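Local coordinates for surface presentation of antigens protein SpaK (Salmonella typhimurium, PDB 2FM8) that acts as a type III secretion chaperone, storing effectors such as SipA, SopA, SopE and SopE2 in the bacterial cytoplasm in a secretion-competent state, at residues 34-37 against 41-44; 9-14 against 25-30; 75-80 against 86-91. One frame throughout, in Å; residues are numbered along the deposited sequence.

The three contacts follow one another along the chain without overlapping. Contact 1 ties the first two strands of the antiparallel sheet into a hairpin and is the nearest of the three to the chain's centre; its chemistry is direct backbone pairing with apolar side chains on both faces, packed more closely on that of Leu35 and Ile43. Contact 2, between helix 6-17 and the loop before strand 32-37, is more peripheral, polar and hydrated. Contact 3 lies across the chain's centre from both, where the end of helix 62-78 packs on the entry to strand 90-94, mainly through apolar groups with one bridging water. Contacts 1 and 3 thus reach opposite outer strands of one sheet, each near another chain.

Contact 1: 34-37 against 41-44; sequences VLDL and PSIC
Leu35 and Ile43 form the tight part of this contact, a hydrogen-bonded antiparallel pair. Leu35 N reaches Ile43 O at 2.7 Å in a nearly straight bond (172°) lying in the carbonyl plane; the return bond, Ile43 N to Leu35 O at 2.9 Å, is more bent at 153°. On the face they share, CB of Leu35 is 4.2 Å from CB of Ile43. Farther along, Leu37 and Ile43 run at a slant to each other, with Leu37 CD1 3.9 Å from Ile43 CD1, and Leu126 of helix 112-132 covers both.

The face carrying Val34 and Cys44 is looser: Val34 CG2 and Cys44 SG come no closer than 4.2 Å. Val34 does better with CG1, which lies anti to its own backbone N (chi1 -179°) and meets Ser42 CB at 3.7 Å. Toward the turn, polar groups take over. Ser42 OG donates to the anti lone pair of Asp36 OD1 at 2.7 Å, and a water bridges the same hydroxyl to Leu37 N, giving the Leu37 amide an acceptor where the strand pairing ends. Beyond the hairpin, Asp36 OD2 makes a salt bridge with a basic side chain of the other protein's chain, whose strand also pairs with 34-37. This is a beta hairpin whose outer strand lets the chaperone's sheet continue into its partner.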
loop_
_atom_site.group_PDB
_atom_site.type_symbol
_atom_site.label_atom_id
_atom_site.label_comp_id
_atom_site.label_asym_id
_atom_site.label_seq_id
_atom_site.Cartn_x
_atom_site.Cartn_y
_atom_site.Cartn_z
ATOM N N VAL A 34 28.280 0.063 8.682
ATOM C CA VAL A 34 27.194 -0.414 9.517
ATOM C C VAL A 34 27.453 0.013 10.967
ATOM O O VAL A 34 28.534 -0.249 11.502
ATOM C CB VAL A 34 27.026 -1.944 9.431
ATOM C CG1 VAL A 34 25.849 -2.398 10.300
ATOM C CG2 VAL A 34 26.785 -2.367 7.998
ATOM N N LEU A 35 26.472 0.685 11.562
ATOM C CA LEU A 35 26.444 0.989 13.007
ATOM C C LEU A 35 25.502 0.034 13.729
ATOM O O LEU A 35 24.274 0.117 13.547
ATOM C CB LEU A 35 25.939 2.419 13.251
ATOM C CG LEU A 35 26.451 3.562 12.368
ATOM C CD1 LEU A 35 25.925 4.859 12.899
ATOM C CD2 LEU A 35 27.936 3.587 12.320
ATOM N N ASP A 36 26.059 -0.905 14.486
ATOM C CA ASP A 36 25.253 -1.795 15.319
ATOM C C ASP A 36 24.887 -1.042 16.598
ATOM O O ASP A 36 25.688 -0.270 17.108
ATOM C CB ASP A 36 25.996 -3.085 15.684
ATOM C CG ASP A 36 26.322 -3.954 14.472
ATOM O OD1 ASP A 36 25.396 -4.266 13.678
ATOM O OD2 ASP A 36 27.517 -4.312 14.317
ATOM N N LEU A 37 23.688 -1.318 17.097
ATOM C CA LEU A 37 23.078 -0.598 18.195
ATOM C C LEU A 37 22.481 -1.521 19.239
ATOM O O LEU A 37 22.055 -2.636 18.941
ATOM C CB LEU A 37 21.950 0.288 17.649
ATOM C CG LEU A 37 22.328 1.347 16.618
ATOM C CD1 LEU A 37 21.069 2.044 16.143
ATOM C CD2 LEU A 37 23.312 2.358 17.203
ATOM N N PRO A 41 17.522 -1.810 15.243
ATOM C CA PRO A 41 18.136 -2.268 14.013
ATOM C C PRO A 41 19.412 -1.471 13.709
ATOM O O PRO A 41 19.497 -0.289 14.041
ATOM C CB PRO A 41 17.061 -1.985 12.960
ATOM C CG PRO A 41 15.776 -1.928 13.735
ATOM C CD PRO A 41 16.145 -1.333 15.030
ATOM N N SER A 42 20.380 -2.130 13.096
ATOM C CA SER A 42 21.576 -1.470 12.631
ATOM C C SER A 42 21.318 -0.383 11.554
ATOM O O SER A 42 20.440 -0.500 10.708
ATOM C CB SER A 42 22.591 -2.507 12.147
ATOM O OG SER A 42 22.855 -3.444 13.189
ATOM N N ILE A 43 22.100 0.695 11.645
ATOM C CA ILE A 43 22.088 1.771 10.667
ATOM C C ILE A 43 23.198 1.543 9.619
ATOM O O ILE A 43 24.378 1.329 9.967
ATOM C CB ILE A 43 22.256 3.107 11.368
ATOM C CG1 ILE A 43 21.100 3.310 12.353
ATOM C CG2 ILE A 43 22.407 4.261 10.340
ATOM C CD1 ILE A 43 21.195 4.578 13.216
ATOM N N CYS A 44 22.802 1.563 8.345
ATOM C CA CYS A 44 23.713 1.429 7.224
ATOM C C CYS A 44 23.897 2.776 6.557
ATOM O O CYS A 44 22.954 3.555 6.408
ATOM C CB CYS A 44 23.211 0.420 6.201
ATOM S SG CYS A 44 22.896 -1.230 6.868
HETATM O O HOH W 1 21.731 -3.145 15.670
#

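Contact 2: 9-14 against 25-30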
loop_
_atom_site.group_PDB
_atom_site.type_symbol
_atom_site.label_atom_id
_atom_site.label_comp_id
_atom_site.label_asym_id
_atom_site.label_seq_id
_atom_site.Cartn_x
_atom_site.Cartn_y
_atom_site.Cartn_z
ATOM N N LEU A 9 33.877 11.197 6.953
ATOM C CA LEU A 9 32.669 11.884 7.375
ATOM C C LEU A 9 32.004 11.189 8.578
ATOM O O LEU A 9 31.647 11.850 9.561
ATOM C CB LEU A 9 31.672 11.993 6.215
ATOM C CG LEU A 9 30.663 13.130 6.339
ATOM C CD1 LEU A 9 31.378 14.476 6.478
ATOM C CD2 LEU A 9 29.699 13.131 5.149
ATOM N N VAL A 10 31.840 9.869 8.478
ATOM C CA VAL A 10 31.219 9.068 9.527
ATOM C C VAL A 10 32.060 9.150 10.820
ATOM O O VAL A 10 31.533 9.362 11.907
ATOM C CB VAL A 10 31.058 7.603 9.058
ATOM C CG1 VAL A 10 30.737 6.675 10.215
ATOM C CG2 VAL A 10 29.953 7.510 7.994
ATOM N N ARG A 11 33.375 8.989 10.680
ATOM C CA ARG A 11 34.282 9.007 11.828
ATOM C C ARG A 11 34.150 10.364 12.564
ATOM O O ARG A 11 34.021 10.443 13.793
ATOM C CB ARG A 11 35.716 8.703 11.342
ATOM C CG ARG A 11 36.749 8.730 12.409
ATOM C CD ARG A 11 38.181 8.234 11.941
ATOM N NE ARG A 11 38.307 6.766 12.081
ATOM C CZ ARG A 11 38.232 5.872 11.083
ATOM N NH1 ARG A 11 38.075 6.250 9.809
ATOM N NH2 ARG A 11 38.336 4.569 11.368
ATOM N N SER A 12 34.112 11.430 11.790
ATOM C CA SER A 12 34.005 12.757 12.336
ATOM C C SER A 12 32.665 13.020 13.018
ATOM O O SER A 12 32.630 13.606 14.103
ATOM C CB SER A 12 34.213 13.765 11.226
ATOM O OG SER A 12 34.320 15.040 11.796
ATOM N N ALA A 13 31.569 12.594 12.389
ATOM C CA ALA A 13 30.239 12.728 12.990
ATOM C C ALA A 13 30.103 11.992 14.313
ATOM O O ALA A 13 29.446 12.482 15.243
ATOM C CB ALA A 13 29.156 12.243 12.023
ATOM N N LEU A 14 30.691 10.806 14.379
ATOM C CA LEU A 14 30.607 9.984 15.575
ATOM C C LEU A 14 31.436 10.589 16.680
ATOM O O LEU A 14 31.055 10.499 17.845
ATOM C CB LEU A 14 31.040 8.547 15.291
ATOM C CG LEU A 14 30.124 7.766 14.342
ATOM C CD1 LEU A 14 30.780 6.421 14.050
ATOM C CD2 LEU A 14 28.710 7.578 14.893
ATOM N N GLY A 25 35.612 -0.093 13.775
ATOM C CA GLY A 25 36.492 -1.054 13.130
ATOM C C GLY A 25 37.072 -0.547 11.816
ATOM O O GLY A 25 37.220 0.668 11.599
ATOM N N GLY A 26 37.406 -1.490 10.939
ATOM C CA GLY A 26 37.902 -1.168 9.612
ATOM C C GLY A 26 36.773 -0.661 8.732
ATOM O O GLY A 26 35.867 -1.419 8.367
ATOM N N ILE A 27 36.805 0.635 8.434
ATOM C CA ILE A 27 35.905 1.244 7.445
ATOM C C ILE A 27 36.813 2.068 6.538
ATOM O O ILE A 27 37.710 2.785 7.026
ATOM C CB ILE A 27 34.796 2.103 8.097
ATOM C CG1 ILE A 27 35.398 3.247 8.928
ATOM C CG2 ILE A 27 33.906 1.220 8.980
ATOM C CD1 ILE A 27 34.385 4.201 9.501
ATOM N N ASP A 28 36.616 1.936 5.229
ATOM C CA ASP A 28 37.550 2.465 4.217
ATOM C C ASP A 28 37.586 1.616 2.949
ATOM O O ASP A 28 38.310 1.945 2.021
ATOM C CB ASP A 28 38.999 2.635 4.743
ATOM C CG ASP A 28 39.636 1.314 5.237
ATOM O OD1 ASP A 28 38.950 0.252 5.267
ATOM O OD2 ASP A 28 40.834 1.356 5.612
ATOM N N SER A 29 36.812 0.531 2.909
ATOM C CA SER A 29 36.746 -0.330 1.731
ATOM C C SER A 29 35.697 0.146 0.731
ATOM O O SER A 29 35.495 -0.499 -0.296
ATOM C CB SER A 29 36.457 -1.778 2.146
ATOM O OG SER A 29 37.515 -2.308 2.953
ATOM N N HIS A 30 35.040 1.272 1.033
ATOM C CA HIS A 30 33.957 1.802 0.211
ATOM C C HIS A 30 32.862 0.756 -0.017
ATOM O O HIS A 30 32.298 0.651 -1.107
ATOM C CB HIS A 30 34.489 2.325 -1.128
ATOM C CG HIS A 30 35.570 3.349 -0.987
ATOM N ND1 HIS A 30 36.885 3.094 -1.321
ATOM C CD2 HIS A 30 35.538 4.623 -0.530
ATOM C CE1 HIS A 30 37.617 4.168 -1.078
ATOM N NE2 HIS A 30 36.823 5.112 -0.603
HETATM O O HOH W 2 38.800 2.206 9.280
HETATM O O HOH W 3 38.935 2.104 12.948
#
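Arg11 leaves the helix with CG and CD extended (chi1 178°), then bends at chi3 (-87°), which carries its guanidinium over to the loop and lays it by Ile27. Ile27 answers with CG1 set between its backbone N and carbonyl carbon (chi1 60°), the crowded position. The two side chains cross obliquely: Ile27 CG1 is 4.0 Å from Arg11 NH2 and 4.1 Å from Arg11 NH1, so both terminal nitrogens pass close to that one methylene. Beyond it, Ile27 CD1 just meets Val10 CG1 at 4.5 Å, a light apolar touch one residue back along the helix.

No hydrogen bond passes directly between helix and loop. Gly25 O lies at the edge of the guanidinium, near its plane, but 4.1 Å from Arg11 NH2, and two waters fill the role of go-between, both in the plane of the group. One accepts from Arg11 NH2 at 3.2 Å and from Ile27 N at 2.7 Å while donating to Gly25 O. The other lies 2.6 Å from Gly25 O, probably donating to it, and takes a weak bond from Arg11 NH2. The other terminal nitrogen, NH1, makes a salt bridge with Glu8 in the same helix, while Ile24 packs on the arginine; Phe115 of helix 112-132 touches Val10.

Gly25 also bonds through its backbone to the bound protein's chain, and Ile27 packs on that chain's backbone. The chemistry therefore implies a hydrated, indirect grip: the guanidinium's positive charge is met by Glu8 within the helix and probably also by the loop's carbonyl dipole through water.

Contact 3: 75-80 against 86-91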
loop_
_atom_site.group_PDB
_atom_site.type_symbol
_atom_site.label_atom_id
_atom_site.label_comp_id
_atom_site.label_asym_id
_atom_site.label_seq_id
_atom_site.Cartn_x
_atom_site.Cartn_y
_atom_site.Cartn_z
ATOM N N MET A 75 1.600 9.201 8.706
ATOM C CA MET A 75 1.633 10.457 9.460
ATOM C C MET A 75 3.032 10.809 9.870
ATOM O O MET A 75 3.444 11.975 9.779
ATOM C CB MET A 75 0.846 10.360 10.765
ATOM C CG MET A 75 -0.574 9.897 10.679
ATOM S SD MET A 75 -1.689 11.204 11.215
ATOM C CE MET A 75 -1.515 11.815 9.547
ATOM N N THR A 76 3.754 9.807 10.375
ATOM C CA THR A 76 5.143 9.991 10.741
ATOM C C THR A 76 6.001 10.467 9.534
ATOM O O THR A 76 6.771 11.413 9.644
ATOM C CB THR A 76 5.736 8.717 11.386
ATOM O OG1 THR A 76 4.835 8.190 12.377
ATOM C CG2 THR A 76 7.060 9.029 12.052
ATOM N N ILE A 77 5.892 9.785 8.407
ATOM C CA ILE A 77 6.556 10.195 7.170
ATOM C C ILE A 77 6.211 11.664 6.806
ATOM O O ILE A 77 7.108 12.503 6.531
ATOM C CB ILE A 77 6.173 9.215 5.993
ATOM C CG1 ILE A 77 6.880 7.843 6.150
ATOM C CG2 ILE A 77 6.532 9.767 4.642
ATOM C CD1 ILE A 77 8.398 7.895 6.019
ATOM N N MET A 78 4.927 11.984 6.860
ATOM C CA MET A 78 4.467 13.312 6.438
ATOM C C MET A 78 4.914 14.453 7.338
ATOM O O MET A 78 4.902 15.614 6.903
ATOM C CB MET A 78 2.969 13.337 6.251
ATOM C CG MET A 78 2.576 12.464 5.107
ATOM S SD MET A 78 0.811 12.418 4.834
ATOM C CE MET A 78 0.524 14.102 4.286
ATOM N N GLU A 79 5.340 14.128 8.566
ATOM C CA GLU A 79 5.864 15.147 9.452
ATOM C C GLU A 79 7.223 15.705 8.962
ATOM O O GLU A 79 7.616 16.825 9.329
ATOM C CB GLU A 79 5.865 14.675 10.915
ATOM C CG GLU A 79 7.041 13.887 11.363
ATOM C CD GLU A 79 7.057 13.651 12.904
ATOM O OE1 GLU A 79 5.939 13.495 13.492
ATOM O OE2 GLU A 79 8.191 13.638 13.475
ATOM N N GLY A 80 7.908 14.956 8.104
ATOM C CA GLY A 80 9.058 15.486 7.390
ATOM C C GLY A 80 10.388 15.216 8.069
ATOM O O GLY A 80 10.459 14.743 9.211
ATOM N N GLY A 86 14.148 16.264 -0.552
ATOM C CA GLY A 86 12.698 16.214 -0.635
ATOM C C GLY A 86 12.003 16.446 0.692
ATOM O O GLY A 86 10.781 16.506 0.729
ATOM N N GLY A 87 12.769 16.581 1.774
ATOM C CA GLY A 87 12.196 16.863 3.089
ATOM C C GLY A 87 11.447 15.694 3.714
ATOM O O GLY A 87 10.640 15.886 4.619
ATOM N N GLN A 88 11.753 14.478 3.257
ATOM C CA GLN A 88 11.019 13.321 3.657
ATOM C C GLN A 88 11.826 12.019 3.608
ATOM O O GLN A 88 12.532 11.747 2.642
ATOM C CB GLN A 88 9.764 13.199 2.769
ATOM C CG GLN A 88 8.549 12.858 3.526
ATOM C CD GLN A 88 7.274 12.954 2.707
ATOM O OE1 GLN A 88 6.507 13.916 2.839
ATOM N NE2 GLN A 88 7.009 11.926 1.903
ATOM N N LEU A 89 11.711 11.222 4.670
ATOM C CA LEU A 89 12.213 9.840 4.661
ATOM C C LEU A 89 11.405 8.997 3.686
ATOM O O LEU A 89 10.252 9.313 3.383
ATOM C CB LEU A 89 12.127 9.223 6.064
ATOM C CG LEU A 89 12.994 9.894 7.149
ATOM C CD1 LEU A 89 12.616 9.535 8.545
ATOM C CD2 LEU A 89 14.443 9.561 6.941
ATOM N N LEU A 90 12.026 7.928 3.189
ATOM C CA LEU A 90 11.429 7.013 2.199
ATOM C C LEU A 90 11.336 5.639 2.829
ATOM O O LEU A 90 12.094 5.302 3.730
ATOM C CB LEU A 90 12.303 6.914 0.922
ATOM C CG LEU A 90 12.583 8.229 0.197
ATOM C CD1 LEU A 90 13.460 8.047 -1.012
ATOM C CD2 LEU A 90 11.294 8.928 -0.236
ATOM N N LEU A 91 10.406 4.844 2.336
ATOM C CA LEU A 91 10.251 3.462 2.753
ATOM C C LEU A 91 10.495 2.535 1.579
ATOM O O LEU A 91 9.943 2.721 0.526
ATOM C CB LEU A 91 8.848 3.213 3.298
ATOM C CG LEU A 91 8.518 3.978 4.560
ATOM C CD1 LEU A 91 7.005 3.913 4.806
ATOM C CD2 LEU A 91 9.263 3.437 5.766
HETATM O O HOH W 4 9.754 11.941 6.590
#
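Ile77 is the hub here, and its two branches divide the contact: CG2 meets Gln88, and the CG1-CD1 arm meets Leu89 and Leu91. CG2, anti to the backbone N, lies against the side chain of Gln88, which crosses Ile77 at about a right angle. Ile77 CD1 lies 3.5 Å from Leu89 O and 4.0 Å from Leu89 CB, just before the strand, and Ile77 CG1 meets Leu91 CD1 at 4.2 Å. The helix backbone joins in as well: Ile77 O sits 3.4 Å from Gln88 CG.

Between the segments a water completes the first shell. It donates to Ile77 O at 2.7 Å and accepts from Leu89 N at 2.8 Å, bridging the two where no direct hydrogen bond does so. Ile77 O also takes the amide of Gly80, at 3.0 Å from Gly80 N. Gly80 leaves helical geometry with a positive phi of 94° and brings its CA to 3.2 Å from Gly87 O; Gly87 in turn bonds through its backbone with Cys81.

Outward again, Phe129 of helix 112-132 packs on Ile77 and Tyr125 on Leu89, while Leu100 of strand 97-103 touches Leu89 and Leu91. Gln88 and Leu91 also pack on Leu91 and Leu74 of the second subunit, respectively, so the junction, at the sheet's edge within this chain, is flanked by helix 112-132, strand 97-103 and the second subunit.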